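PDB 1WZZ: probable endoglucanase from Gluconacetobacter xylinus, which hydrolyses internal beta-1,4-glucosidic linkages of cellulose and related beta-glucans, including carboxymethyl-cellulose, as a member of glycoside hydrolase family 8. Local coordinates for residues 137-142 with 184-189; 162-167 with 214-219; 304-309 with 323-328. All blocks are in the same frame, centred on the assembly; numbering follows the deposited sequence.

Overall arrangement
The three contacts lie in one glycoside hydrolase family 8 chain folded as an (alpha/alpha)6 barrel. Interactions 1 and 2 interlock along the sequence, since segment 184-189 falls between the two strands of interaction 2, and helix 188-202 leads on to strand 215-218; their centres are 21 Å apart and their nearest atoms about 7 Å. Both approach the active site: the Val138 side chain is about 9 Å from that of Asp106, the predicted nucleophile, and the Trp214 side chain about 8 Å from those of Asp106 and Glu49, the probable proton donor. Interaction 3 lies across the chain's centre, 30 Å and 33 Å from the other two, centre to centre, and away from these sites.

Interaction 1: residues 137-142 with 184-189; sequences DVLNLM and TADPRW
Asp186 meets Leu139 first: its OD2 lies 3.4 Å from Leu139 CD2, while the carboxylate is engaged by its own segment. OD1 accepts from Arg188 N, a capping bond at the turn into helix 188-202, and on its syn side from Arg188 NE. Asp186 OD2 takes Arg188 NH1 at 3.0 Å, which completes a side-on salt bridge. At the far end of the guanidinium, Arg188 NH1 and NH2 converge on the side-chain oxygen Asn140 OD1, at 2.8 and 2.9 Å respectively. OD1 lies almost in the guanidinium plane, while the amide is turned 36° from it. With two edges gripped, the group has little freedom to rotate, and Leu139 CD2 lies over one face. Trp189 follows, its indole facing the other Leu139 methyl: CD1 sits above the six-membered ring, 3.8 Å from its centroid, in a CH-pi contact. With chi1 at -172°, Leu139 CG stands opposite the backbone N, which sends one methyl over the indole and the other over the guanidinium. Val138 CG1 meets the indole at its edge, 4.0 Å from Trp189 CH2. Trp189 also touches helix 174-184, and Val138 helix 105-122, where the N-terminal end of helix 188-202 packs on helix 125-142 within the (alpha/alpha)6 barrel.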
ATOM      1  N   ASP A 137       5.683  15.550  -6.894  1.00 12.39           N
ATOM      2  CA  ASP A 137       6.812  15.362  -6.017  1.00 10.90           C
ATOM      3  C   ASP A 137       7.174  13.882  -5.862  1.00 11.76           C
ATOM      4  O   ASP A 137       8.333  13.561  -5.729  1.00 12.55           O
ATOM      5  CB  ASP A 137       6.576  16.041  -4.649  1.00 13.65           C
ATOM      6  CG  ASP A 137       6.833  17.553  -4.712  1.00 17.53           C
ATOM      7  OD1 ASP A 137       7.667  17.975  -5.552  1.00 17.15           O
ATOM      8  OD2 ASP A 137       6.226  18.303  -3.936  1.00 16.62           O
ATOM      9  N   VAL A 138       6.199  12.966  -5.873  1.00 12.24           N
ATOM     10  CA  VAL A 138       6.595  11.560  -5.790  1.00 10.62           C
ATOM     11  C   VAL A 138       7.450  11.244  -7.019  1.00 10.68           C
ATOM     12  O   VAL A 138       8.501  10.583  -6.929  1.00 11.09           O
ATOM     13  CB  VAL A 138       5.352  10.603  -5.788  1.00  9.75           C
ATOM     14  CG1 VAL A 138       5.818   9.125  -5.835  1.00 12.05           C
ATOM     15  CG2 VAL A 138       4.532  10.834  -4.504  1.00 10.64           C
ATOM     16  N   LEU A 139       7.004  11.695  -8.178  1.00 10.52           N
ATOM     17  CA  LEU A 139       7.732  11.400  -9.398  1.00 10.53           C
ATOM     18  C   LEU A 139       9.125  12.023  -9.398  1.00 11.48           C
ATOM     19  O   LEU A 139      10.135  11.358  -9.678  1.00 12.76           O
ATOM     20  CB  LEU A 139       6.937  11.894 -10.601  1.00 11.02           C
ATOM     21  CG  LEU A 139       7.512  11.475 -11.960  1.00 12.14           C
ATOM     22  CD1 LEU A 139       7.543   9.917 -12.105  1.00 17.09           C
ATOM     23  CD2 LEU A 139       6.641  12.110 -13.052  1.00 16.46           C
ATOM     24  N   ASN A 140       9.197  13.301  -9.062  1.00 12.38           N
ATOM     25  CA  ASN A 140      10.514  13.930  -9.072  1.00 13.19           C
ATOM     26  C   ASN A 140      11.466  13.488  -7.988  1.00 12.73           C
ATOM     27  O   ASN A 140      12.648  13.292  -8.246  1.00 13.92           O
ATOM     28  CB  ASN A 140      10.393  15.451  -8.912  1.00 13.14           C
ATOM     29  CG  ASN A 140       9.766  16.132 -10.102  1.00 16.15           C
ATOM     30  OD1 ASN A 140       9.702  15.591 -11.210  1.00 17.36           O
ATOM     31  ND2 ASN A 140       9.321  17.371  -9.881  1.00 15.30           N
ATOM     32  N   LEU A 141      10.940  13.353  -6.769  1.00 11.75           N
ATOM     33  CA  LEU A 141      11.780  13.063  -5.609  1.00 11.68           C
ATOM     34  C   LEU A 141      11.975  11.617  -5.242  1.00 13.24           C
ATOM     35  O   LEU A 141      12.887  11.286  -4.486  1.00 15.41           O
ATOM     36  CB  LEU A 141      11.202  13.770  -4.382  1.00 13.70           C
ATOM     37  CG  LEU A 141      10.870  15.251  -4.588  1.00 12.72           C
ATOM     38  CD1 LEU A 141      10.350  15.800  -3.239  1.00 13.93           C
ATOM     39  CD2 LEU A 141      12.128  16.006  -5.066  1.00 13.46           C
HETATM   40  N   MSE A 142      11.110  10.749  -5.772  1.00 12.84           N
HETATM   41  CA  MSE A 142      11.197   9.362  -5.355  1.00 15.39           C
HETATM   42  C   MSE A 142      11.400   8.356  -6.466  1.00 18.38           C
HETATM   43  O   MSE A 142      11.269   7.151  -6.223  1.00 22.63           O
HETATM   44  CB  MSE A 142       9.933   8.979  -4.570  1.00 14.43           C
HETATM   45  CG  MSE A 142       9.684   9.840  -3.330  1.00 14.30           C
HETATM   46 SE   MSE A 142      11.173   9.553  -2.035  1.00 22.33          SE
HETATM   47  CE  MSE A 142      11.232  11.318  -1.230  1.00 16.90           C
ATOM     48  N   THR A 184      -1.790  13.638 -14.630  1.00 22.67           N
ATOM     49  CA  THR A 184      -0.653  14.484 -14.988  1.00 23.11           C
ATOM     50  C   THR A 184      -0.139  14.325 -16.405  1.00 23.75           C
ATOM     51  O   THR A 184       0.559  15.223 -16.915  1.00 23.46           O
ATOM     52  CB  THR A 184       0.580  14.217 -14.090  1.00 22.48           C
ATOM     53  OG1 THR A 184       1.110  12.919 -14.391  1.00 20.36           O
ATOM     54  CG2 THR A 184       0.224  14.267 -12.625  1.00 23.83           C
ATOM     55  N   ALA A 185      -0.444  13.178 -17.012  1.00 22.81           N
ATOM     56  CA  ALA A 185       0.010  12.828 -18.352  1.00 24.43           C
ATOM     57  C   ALA A 185       1.548  12.846 -18.472  1.00 25.93           C
ATOM     58  O   ALA A 185       2.088  12.978 -19.573  1.00 26.58           O
ATOM     59  CB  ALA A 185      -0.615  13.781 -19.388  1.00 26.62           C
ATOM     60  N   ASP A 186       2.260  12.719 -17.354  1.00 24.09           N
ATOM     61  CA  ASP A 186       3.720  12.735 -17.398  1.00 22.49           C
ATOM     62  C   ASP A 186       4.211  11.383 -17.903  1.00 23.77           C
ATOM     63  O   ASP A 186       3.958  10.335 -17.296  1.00 19.84           O
ATOM     64  CB  ASP A 186       4.301  13.030 -16.021  1.00 21.18           C
ATOM     65  CG  ASP A 186       5.762  13.445 -16.074  1.00 21.55           C
ATOM     66  OD1 ASP A 186       6.558  12.762 -16.754  1.00 22.54           O
ATOM     67  OD2 ASP A 186       6.116  14.443 -15.414  1.00 21.65           O
ATOM     68  N   PRO A 187       4.908  11.380 -19.046  1.00 25.76           N
ATOM     69  CA  PRO A 187       5.427  10.143 -19.634  1.00 26.27           C
ATOM     70  C   PRO A 187       6.364   9.330 -18.748  1.00 24.63           C
ATOM     71  O   PRO A 187       6.536   8.129 -18.947  1.00 25.04           O
ATOM     72  CB  PRO A 187       6.120  10.634 -20.919  1.00 28.00           C
ATOM     73  CG  PRO A 187       6.544  12.018 -20.555  1.00 29.74           C
ATOM     74  CD  PRO A 187       5.345  12.559 -19.818  1.00 27.98           C
ATOM     75  N   ARG A 188       6.971   9.986 -17.769  1.00 22.20           N
ATOM     76  CA  ARG A 188       7.881   9.313 -16.862  1.00 19.36           C
ATOM     77  C   ARG A 188       7.160   8.238 -16.056  1.00 18.97           C
ATOM     78  O   ARG A 188       7.782   7.261 -15.628  1.00 22.32           O
ATOM     79  CB  ARG A 188       8.546  10.338 -15.929  1.00 20.11           C
ATOM     80  CG  ARG A 188       9.581  11.245 -16.624  1.00 19.08           C
ATOM     81  CD  ARG A 188      10.253  12.199 -15.621  1.00 23.17           C
ATOM     82  NE  ARG A 188       9.292  13.178 -15.113  1.00 22.22           N
ATOM     83  CZ  ARG A 188       9.455  13.909 -14.006  1.00 21.33           C
ATOM     84  NH1 ARG A 188       8.502  14.765 -13.649  1.00 20.77           N
ATOM     85  NH2 ARG A 188      10.537  13.769 -13.244  1.00 19.95           N
ATOM     86  N   TRP A 189       5.855   8.386 -15.867  1.00 16.94           N
ATOM     87  CA  TRP A 189       5.114   7.391 -15.086  1.00 18.83           C
ATOM     88  C   TRP A 189       5.067   6.070 -15.807  1.00 23.70           C
ATOM     89  O   TRP A 189       4.927   5.011 -15.173  1.00 24.11           O
ATOM     90  CB  TRP A 189       3.689   7.846 -14.798  1.00 14.99           C
ATOM     91  CG  TRP A 189       3.565   8.839 -13.677  1.00 15.97           C
ATOM     92  CD1 TRP A 189       3.133  10.136 -13.772  1.00 17.01           C
ATOM     93  CD2 TRP A 189       3.897   8.633 -12.296  1.00 16.04           C
ATOM     94  NE1 TRP A 189       3.176  10.741 -12.542  1.00 17.51           N
ATOM     95  CE2 TRP A 189       3.643   9.846 -11.617  1.00 16.88           C
ATOM     96  CE3 TRP A 189       4.388   7.536 -11.559  1.00 17.04           C
ATOM     97  CZ2 TRP A 189       3.860   9.997 -10.243  1.00 15.61           C
ATOM     98  CZ3 TRP A 189       4.604   7.687 -10.194  1.00 17.97           C
ATOM     99  CH2 TRP A 189       4.338   8.914  -9.546  1.00 17.54           C
TER

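Interaction 2: residues 162-167 with 214-219; sequences KDSVIL and WLAVNR
Trp214 meets Ile166 with its indole, CE3 lying 3.8 Å from Ile166 CG2, which approaches the ring obliquely; the ring also stacks with that of Trp230. At the far end of the pair the other flat group, the Arg219 guanidinium, has Lys162 O at its edge, reached by weak bonds of 3.4 Å from both Arg219 NE and Arg219 NH2. Between them strand 164-167 runs antiparallel to strand 215-218, the middle strand of a three-stranded sheet completed by 224-226, where Ser225 bonds the Ala216 backbone. Val165 with Val217 and Leu167 with Leu215 are the hydrogen-bonded pairs; Ile166 with Ala216 and Ser164 with Asn218 are not. One face of the sheet carries the apolar row of Val165, Leu167, Leu215 and Val217, where Leu167 CD1 touches Val217 CG2 at 3.7 Å. On the opposite face Ile166 CD1 rests on Ala216 CB, brought there by a second torsion of -52°. Beyond the ladder, Arg219 N donates to Asp163 O at 2.8 Å, and the aliphatic part of Arg219 folds over the chain, with CD 3.5 Å from Val165 CG1. An alanine replacing Arg219 would probably leave a gap beside Val165 CG1 and Lys162 O without its two weak donors. Regular backbone bonds and apolar side chains thus carry most of the contact, and across these two segments the guanidinium contributes weak bonds to Lys162 O.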
ATOM      1  N   LYS A 162      25.703   2.635  -0.985  1.00 37.87           N
ATOM      2  CA  LYS A 162      26.758   2.836  -1.959  1.00 40.08           C
ATOM      3  C   LYS A 162      26.595   1.924  -3.171  1.00 39.32           C
ATOM      4  O   LYS A 162      26.607   2.382  -4.312  1.00 38.92           O
ATOM      5  CB  LYS A 162      28.111   2.585  -1.286  1.00 42.77           C
ATOM      6  CG  LYS A 162      28.294   3.411  -0.021  1.00 47.53           C
ATOM      7  CD  LYS A 162      29.490   2.944   0.802  1.00 50.05           C
ATOM      8  CE  LYS A 162      29.558   3.688   2.132  1.00 50.75           C
ATOM      9  NZ  LYS A 162      30.645   3.156   3.004  1.00 52.73           N
ATOM     10  N   ASP A 163      26.386   0.637  -2.917  1.00 38.56           N
ATOM     11  CA  ASP A 163      26.280  -0.331  -4.000  1.00 38.19           C
ATOM     12  C   ASP A 163      24.879  -0.706  -4.490  1.00 36.90           C
ATOM     13  O   ASP A 163      24.737  -1.294  -5.562  1.00 35.66           O
ATOM     14  CB  ASP A 163      27.031  -1.605  -3.602  1.00 42.43           C
ATOM     15  CG  ASP A 163      28.538  -1.384  -3.465  1.00 45.84           C
ATOM     16  OD1 ASP A 163      29.232  -2.312  -2.984  1.00 47.88           O
ATOM     17  OD2 ASP A 163      29.033  -0.296  -3.843  1.00 47.75           O
ATOM     18  N   SER A 164      23.843  -0.369  -3.735  1.00 32.25           N
ATOM     19  CA  SER A 164      22.509  -0.749  -4.182  1.00 29.68           C
ATOM     20  C   SER A 164      21.425   0.145  -3.613  1.00 25.82           C
ATOM     21  O   SER A 164      21.696   1.002  -2.772  1.00 26.29           O
ATOM     22  CB  SER A 164      22.229  -2.192  -3.764  1.00 32.66           C
ATOM     23  OG  SER A 164      22.204  -2.303  -2.356  1.00 34.49           O
ATOM     24  N   VAL A 165      20.197  -0.054  -4.094  1.00 20.23           N
ATOM     25  CA  VAL A 165      19.062   0.699  -3.576  1.00 18.29           C
ATOM     26  C   VAL A 165      18.085  -0.323  -3.051  1.00 18.48           C
ATOM     27  O   VAL A 165      17.987  -1.422  -3.599  1.00 18.88           O
ATOM     28  CB  VAL A 165      18.322   1.548  -4.649  1.00 20.84           C
ATOM     29  CG1 VAL A 165      19.268   2.647  -5.157  1.00 24.96           C
ATOM     30  CG2 VAL A 165      17.799   0.693  -5.789  1.00 22.70           C
ATOM     31  N   ILE A 166      17.376   0.059  -2.001  1.00 16.10           N
ATOM     32  CA  ILE A 166      16.393  -0.807  -1.381  1.00 15.87           C
ATOM     33  C   ILE A 166      15.003  -0.333  -1.805  1.00 15.73           C
ATOM     34  O   ILE A 166      14.706   0.872  -1.751  1.00 16.16           O
ATOM     35  CB  ILE A 166      16.479  -0.744   0.148  1.00 17.48           C
ATOM     36  CG1 ILE A 166      17.875  -1.179   0.627  1.00 19.13           C
ATOM     37  CG2 ILE A 166      15.372  -1.607   0.764  1.00 15.97           C
ATOM     38  CD1 ILE A 166      18.331  -2.496   0.086  1.00 25.95           C
ATOM     39  N   LEU A 167      14.168  -1.278  -2.233  1.00 13.58           N
ATOM     40  CA  LEU A 167      12.795  -0.965  -2.655  1.00 12.63           C
ATOM     41  C   LEU A 167      11.819  -1.789  -1.824  1.00 12.95           C
ATOM     42  O   LEU A 167      12.161  -2.840  -1.295  1.00 15.18           O
ATOM     43  CB  LEU A 167      12.537  -1.388  -4.098  1.00 13.69           C
ATOM     44  CG  LEU A 167      13.529  -0.934  -5.157  1.00 15.19           C
ATOM     45  CD1 LEU A 167      13.121  -1.409  -6.522  1.00 17.48           C
ATOM     46  CD2 LEU A 167      13.585   0.581  -5.094  1.00 15.87           C
ATOM     47  N   TRP A 214      11.210  -6.438   1.381  1.00 13.83           N
ATOM     48  CA  TRP A 214      12.281  -5.501   1.001  1.00 14.23           C
ATOM     49  C   TRP A 214      13.235  -6.123  -0.013  1.00 14.55           C
ATOM     50  O   TRP A 214      13.810  -7.193   0.228  1.00 15.19           O
ATOM     51  CB  TRP A 214      13.051  -5.088   2.256  1.00 13.42           C
ATOM     52  CG  TRP A 214      12.173  -4.454   3.291  1.00 12.84           C
ATOM     53  CD1 TRP A 214      11.610  -5.065   4.376  1.00 12.11           C
ATOM     54  CD2 TRP A 214      11.766  -3.082   3.339  1.00 12.30           C
ATOM     55  NE1 TRP A 214      10.871  -4.157   5.101  1.00 14.03           N
ATOM     56  CE2 TRP A 214      10.954  -2.930   4.484  1.00 14.79           C
ATOM     57  CE3 TRP A 214      12.011  -1.961   2.526  1.00 12.87           C
ATOM     58  CZ2 TRP A 214      10.387  -1.702   4.842  1.00 14.96           C
ATOM     59  CZ3 TRP A 214      11.433  -0.729   2.888  1.00 14.26           C
ATOM     60  CH2 TRP A 214      10.636  -0.623   4.039  1.00 16.00           C
ATOM     61  N   LEU A 215      13.381  -5.431  -1.148  1.00 13.55           N
ATOM     62  CA  LEU A 215      14.190  -5.871  -2.278  1.00 13.91           C
ATOM     63  C   LEU A 215      15.430  -4.999  -2.480  1.00 15.38           C
ATOM     64  O   LEU A 215      15.331  -3.792  -2.439  1.00 17.60           O
ATOM     65  CB  LEU A 215      13.363  -5.788  -3.543  1.00 13.34           C
ATOM     66  CG  LEU A 215      13.951  -6.317  -4.851  1.00 14.09           C
ATOM     67  CD1 LEU A 215      14.001  -7.893  -4.805  1.00 16.00           C
ATOM     68  CD2 LEU A 215      13.069  -5.835  -6.007  1.00 17.37           C
ATOM     69  N   ALA A 216      16.586  -5.620  -2.711  1.00 15.28           N
ATOM     70  CA  ALA A 216      17.801  -4.844  -2.967  1.00 16.26           C
ATOM     71  C   ALA A 216      18.089  -4.949  -4.458  1.00 15.24           C
ATOM     72  O   ALA A 216      17.965  -6.026  -5.065  1.00 17.78           O
ATOM     73  CB  ALA A 216      18.975  -5.406  -2.156  1.00 16.88           C
ATOM     74  N   VAL A 217      18.451  -3.825  -5.074  1.00 15.07           N
ATOM     75  CA  VAL A 217      18.769  -3.802  -6.487  1.00 17.01           C
ATOM     76  C   VAL A 217      20.199  -3.260  -6.578  1.00 21.94           C
ATOM     77  O   VAL A 217      20.460  -2.136  -6.162  1.00 22.00           O
ATOM     78  CB  VAL A 217      17.845  -2.834  -7.263  1.00 17.18           C
ATOM     79  CG1 VAL A 217      18.175  -2.886  -8.770  1.00 19.70           C
ATOM     80  CG2 VAL A 217      16.367  -3.190  -6.988  1.00 18.32           C
ATOM     81  N   ASN A 218      21.129  -4.062  -7.094  1.00 23.46           N
ATOM     82  CA  ASN A 218      22.519  -3.595  -7.236  1.00 27.54           C
ATOM     83  C   ASN A 218      22.481  -2.418  -8.228  1.00 28.35           C
ATOM     84  O   ASN A 218      21.923  -2.524  -9.321  1.00 26.88           O
ATOM     85  CB  ASN A 218      23.409  -4.744  -7.744  1.00 28.97           C
ATOM     86  CG  ASN A 218      24.884  -4.345  -7.853  1.00 28.26           C
ATOM     87  OD1 ASN A 218      25.261  -3.608  -8.741  1.00 31.74           O
ATOM     88  ND2 ASN A 218      25.702  -4.821  -6.929  1.00 35.43           N
ATOM     89  N   ARG A 219      23.053  -1.276  -7.846  1.00 32.06           N
ATOM     90  CA  ARG A 219      22.983  -0.109  -8.724  1.00 34.77           C
ATOM     91  C   ARG A 219      23.758  -0.272 -10.015  1.00 36.37           C
ATOM     92  O   ARG A 219      23.355   0.238 -11.066  1.00 35.47           O
ATOM     93  CB  ARG A 219      23.444   1.145  -7.972  1.00 36.52           C
ATOM     94  CG  ARG A 219      22.649   1.360  -6.695  1.00 39.59           C
ATOM     95  CD  ARG A 219      22.539   2.825  -6.338  1.00 44.68           C
ATOM     96  NE  ARG A 219      23.821   3.425  -6.019  1.00 47.00           N
ATOM     97  CZ  ARG A 219      24.005   4.733  -5.874  1.00 50.32           C
ATOM     98  NH1 ARG A 219      22.985   5.564  -6.026  1.00 50.84           N
ATOM     99  NH2 ARG A 219      25.206   5.209  -5.573  1.00 53.97           N
TER
HETATM  100  O   HOH W   1      26.737  -1.301  -7.050  1.00 40.67           O

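Interaction 3: residues 304-309 with 323-328; sequences GELPTL and LVYIAR
A loop here packs against the helix that follows it: segment 304-309, in the connection between helices 289-297 and 315-331, lies against the latter, and Leu306 makes the main apolar contact. Its CG points away from the carbonyl carbon (chi1 -63°), and CD1 reaches two flat groups at once. Leu306 CD1 sits over the centre of the Tyr325 ring in a CH-pi contact, 3.7 Å from the centroid and 6° off the normal. Leu306 CD1 also lies over the centre of one face of the Arg328 guanidinium, 3.5 Å from Arg328 CZ. Val324 CG1, one turn before Arg328, adds a looser apolar contact, 4.1 Å from Leu306 CD1. In the (alpha/alpha)6 barrel, helix 315-331 also packs on helices 48-61 and 240-247 through Leu323 and Ile326, while the loop turns toward helix 18-30, where Leu309 meets Ile25 and Phe26. The tyrosine hydroxyl ties the loop down: Tyr325 OH donates to Pro307 O at 2.7 Å, coming from above the carbonyl plane, 42° out of it. Tyr325 OH in turn accepts from a water that also donates to Glu305 OE2, and Thr308 CG2 lies 3.5 Å from Tyr325 OH; Thr308 OG1 itself bonds Asp310. A second water accepts from Leu306 N and, at 2.8 Å, from Arg328 NH2, bridging the loop backbone to the guanidinium.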
ATOM      1  N   GLY A 304     -15.614 -16.602  -2.209  1.00 47.18           N
ATOM      2  CA  GLY A 304     -15.432 -15.181  -2.442  1.00 44.74           C
ATOM      3  C   GLY A 304     -16.042 -14.381  -1.310  1.00 43.33           C
ATOM      4  O   GLY A 304     -15.942 -13.152  -1.290  1.00 46.75           O
ATOM      5  N   GLU A 305     -16.673 -15.076  -0.363  1.00 40.06           N
ATOM      6  CA  GLU A 305     -17.307 -14.434   0.797  1.00 34.29           C
ATOM      7  C   GLU A 305     -16.214 -13.813   1.665  1.00 27.19           C
ATOM      8  O   GLU A 305     -15.668 -14.465   2.538  1.00 23.29           O
ATOM      9  CB  GLU A 305     -18.074 -15.478   1.593  1.00 37.43           C
ATOM     10  CG  GLU A 305     -18.647 -14.926   2.882  1.00 44.79           C
ATOM     11  CD  GLU A 305     -19.244 -13.551   2.679  1.00 46.80           C
ATOM     12  OE1 GLU A 305     -20.161 -13.428   1.840  1.00 49.07           O
ATOM     13  OE2 GLU A 305     -18.791 -12.597   3.355  1.00 50.29           O
ATOM     14  N   LEU A 306     -15.889 -12.553   1.410  1.00 21.92           N
ATOM     15  CA  LEU A 306     -14.805 -11.919   2.144  1.00 18.04           C
ATOM     16  C   LEU A 306     -14.989 -11.779   3.637  1.00 15.66           C
ATOM     17  O   LEU A 306     -16.118 -11.730   4.141  1.00 16.02           O
ATOM     18  CB  LEU A 306     -14.551 -10.510   1.580  1.00 18.79           C
ATOM     19  CG  LEU A 306     -14.089 -10.347   0.130  1.00 19.18           C
ATOM     20  CD1 LEU A 306     -13.988  -8.843  -0.198  1.00 20.30           C
ATOM     21  CD2 LEU A 306     -12.736 -11.028  -0.060  1.00 20.54           C
ATOM     22  N   PRO A 307     -13.873 -11.714   4.385  1.00 15.89           N
ATOM     23  CA  PRO A 307     -13.955 -11.544   5.835  1.00 13.53           C
ATOM     24  C   PRO A 307     -14.591 -10.155   6.029  1.00 15.00           C
ATOM     25  O   PRO A 307     -14.540  -9.330   5.106  1.00 14.85           O
ATOM     26  CB  PRO A 307     -12.493 -11.516   6.282  1.00 15.75           C
ATOM     27  CG  PRO A 307     -11.782 -12.318   5.210  1.00 16.77           C
ATOM     28  CD  PRO A 307     -12.483 -11.946   3.935  1.00 15.69           C
ATOM     29  N   THR A 308     -15.200  -9.920   7.190  1.00 15.26           N
ATOM     30  CA  THR A 308     -15.796  -8.614   7.504  1.00 15.31           C
ATOM     31  C   THR A 308     -15.083  -7.993   8.701  1.00 14.23           C
ATOM     32  O   THR A 308     -14.478  -8.685   9.558  1.00 14.64           O
ATOM     33  CB  THR A 308     -17.328  -8.725   7.777  1.00 16.25           C
ATOM     34  OG1 THR A 308     -17.556  -9.675   8.823  1.00 18.73           O
ATOM     35  CG2 THR A 308     -18.053  -9.165   6.494  1.00 19.11           C
ATOM     36  N   LEU A 309     -15.142  -6.672   8.792  1.00 12.49           N
ATOM     37  CA  LEU A 309     -14.411  -5.960   9.826  1.00 14.21           C
ATOM     38  C   LEU A 309     -14.897  -6.131  11.261  1.00 14.25           C
ATOM     39  O   LEU A 309     -14.151  -5.853  12.198  1.00 16.11           O
ATOM     40  CB  LEU A 309     -14.322  -4.456   9.453  1.00 12.46           C
ATOM     41  CG  LEU A 309     -13.078  -4.089   8.629  1.00 14.59           C
ATOM     42  CD1 LEU A 309     -13.099  -4.781   7.288  1.00 15.61           C
ATOM     43  CD2 LEU A 309     -12.990  -2.574   8.458  1.00 14.08           C
ATOM     44  N   LEU A 323      -9.183  -2.649   2.214  1.00 11.20           N
ATOM     45  CA  LEU A 323      -8.474  -2.340   0.972  1.00 11.18           C
ATOM     46  C   LEU A 323      -8.897  -3.341  -0.107  1.00 10.70           C
ATOM     47  O   LEU A 323      -9.057  -2.995  -1.281  1.00 12.25           O
ATOM     48  CB  LEU A 323      -6.975  -2.414   1.222  1.00 10.93           C
ATOM     49  CG  LEU A 323      -6.078  -1.913   0.098  1.00 10.88           C
ATOM     50  CD1 LEU A 323      -6.305  -0.382  -0.097  1.00 10.87           C
ATOM     51  CD2 LEU A 323      -4.640  -2.220   0.464  1.00 11.54           C
ATOM     52  N   VAL A 324      -9.076  -4.611   0.276  1.00 10.19           N
ATOM     53  CA  VAL A 324      -9.513  -5.610  -0.684  1.00 10.71           C
ATOM     54  C   VAL A 324     -10.951  -5.315  -1.159  1.00 11.24           C
ATOM     55  O   VAL A 324     -11.282  -5.500  -2.340  1.00 12.17           O
ATOM     56  CB  VAL A 324      -9.440  -7.048  -0.075  1.00 10.79           C
ATOM     57  CG1 VAL A 324     -10.055  -8.057  -1.053  1.00 12.68           C
ATOM     58  CG2 VAL A 324      -7.960  -7.424   0.211  1.00 10.63           C
ATOM     59  N   TYR A 325     -11.822  -4.879  -0.250  1.00 12.64           N
ATOM     60  CA  TYR A 325     -13.184  -4.531  -0.678  1.00 12.42           C
ATOM     61  C   TYR A 325     -13.129  -3.423  -1.741  1.00 12.70           C
ATOM     62  O   TYR A 325     -13.900  -3.441  -2.701  1.00 14.50           O
ATOM     63  CB  TYR A 325     -14.031  -4.048   0.511  1.00 13.01           C
ATOM     64  CG  TYR A 325     -14.679  -5.167   1.300  1.00 12.82           C
ATOM     65  CD1 TYR A 325     -16.015  -5.516   1.086  1.00 13.42           C
ATOM     66  CD2 TYR A 325     -13.969  -5.843   2.283  1.00 13.48           C
ATOM     67  CE1 TYR A 325     -16.628  -6.522   1.851  1.00 13.93           C
ATOM     68  CE2 TYR A 325     -14.569  -6.859   3.051  1.00 14.72           C
ATOM     69  CZ  TYR A 325     -15.889  -7.181   2.826  1.00 13.54           C
ATOM     70  OH  TYR A 325     -16.452  -8.177   3.601  1.00 14.88           O
ATOM     71  N   ILE A 326     -12.215  -2.472  -1.572  1.00 13.59           N
ATOM     72  CA  ILE A 326     -12.100  -1.374  -2.552  1.00 14.00           C
ATOM     73  C   ILE A 326     -11.613  -1.936  -3.884  1.00 13.93           C
ATOM     74  O   ILE A 326     -12.154  -1.611  -4.947  1.00 14.91           O
ATOM     75  CB  ILE A 326     -11.093  -0.297  -2.100  1.00 14.88           C
ATOM     76  CG1 ILE A 326     -11.406   0.194  -0.685  1.00 20.21           C
ATOM     77  CG2 ILE A 326     -11.081   0.879  -3.139  1.00 15.60           C
ATOM     78  CD1 ILE A 326     -12.773   0.733  -0.525  1.00 16.95           C
ATOM     79  N   ALA A 327     -10.580  -2.781  -3.835  1.00 12.71           N
ATOM     80  CA  ALA A 327     -10.022  -3.365  -5.039  1.00 12.71           C
ATOM     81  C   ALA A 327     -11.068  -4.137  -5.795  1.00 13.93           C
ATOM     82  O   ALA A 327     -11.172  -4.025  -7.003  1.00 16.19           O
ATOM     83  CB  ALA A 327      -8.844  -4.303  -4.690  1.00 12.32           C
ATOM     84  N   ARG A 328     -11.836  -4.942  -5.068  1.00 15.40           N
ATOM     85  CA  ARG A 328     -12.868  -5.737  -5.707  1.00 16.80           C
ATOM     86  C   ARG A 328     -13.923  -4.846  -6.335  1.00 17.88           C
ATOM     87  O   ARG A 328     -14.333  -5.084  -7.469  1.00 20.68           O
ATOM     88  CB  ARG A 328     -13.504  -6.692  -4.691  1.00 17.02           C
ATOM     89  CG  ARG A 328     -14.541  -7.630  -5.290  1.00 21.59           C
ATOM     90  CD  ARG A 328     -15.192  -8.490  -4.200  1.00 21.81           C
ATOM     91  NE  ARG A 328     -15.921  -7.661  -3.232  1.00 26.45           N
ATOM     92  CZ  ARG A 328     -16.743  -8.138  -2.301  1.00 26.97           C
ATOM     93  NH1 ARG A 328     -17.352  -7.310  -1.457  1.00 24.69           N
ATOM     94  NH2 ARG A 328     -16.966  -9.445  -2.224  1.00 25.99           N
TER
HETATM   95  O   HOH W   2     -18.537  -9.709   2.640  1.00 32.46           O
HETATM   96  O   HOH W   3     -17.953 -10.793   0.047  1.00 28.45           O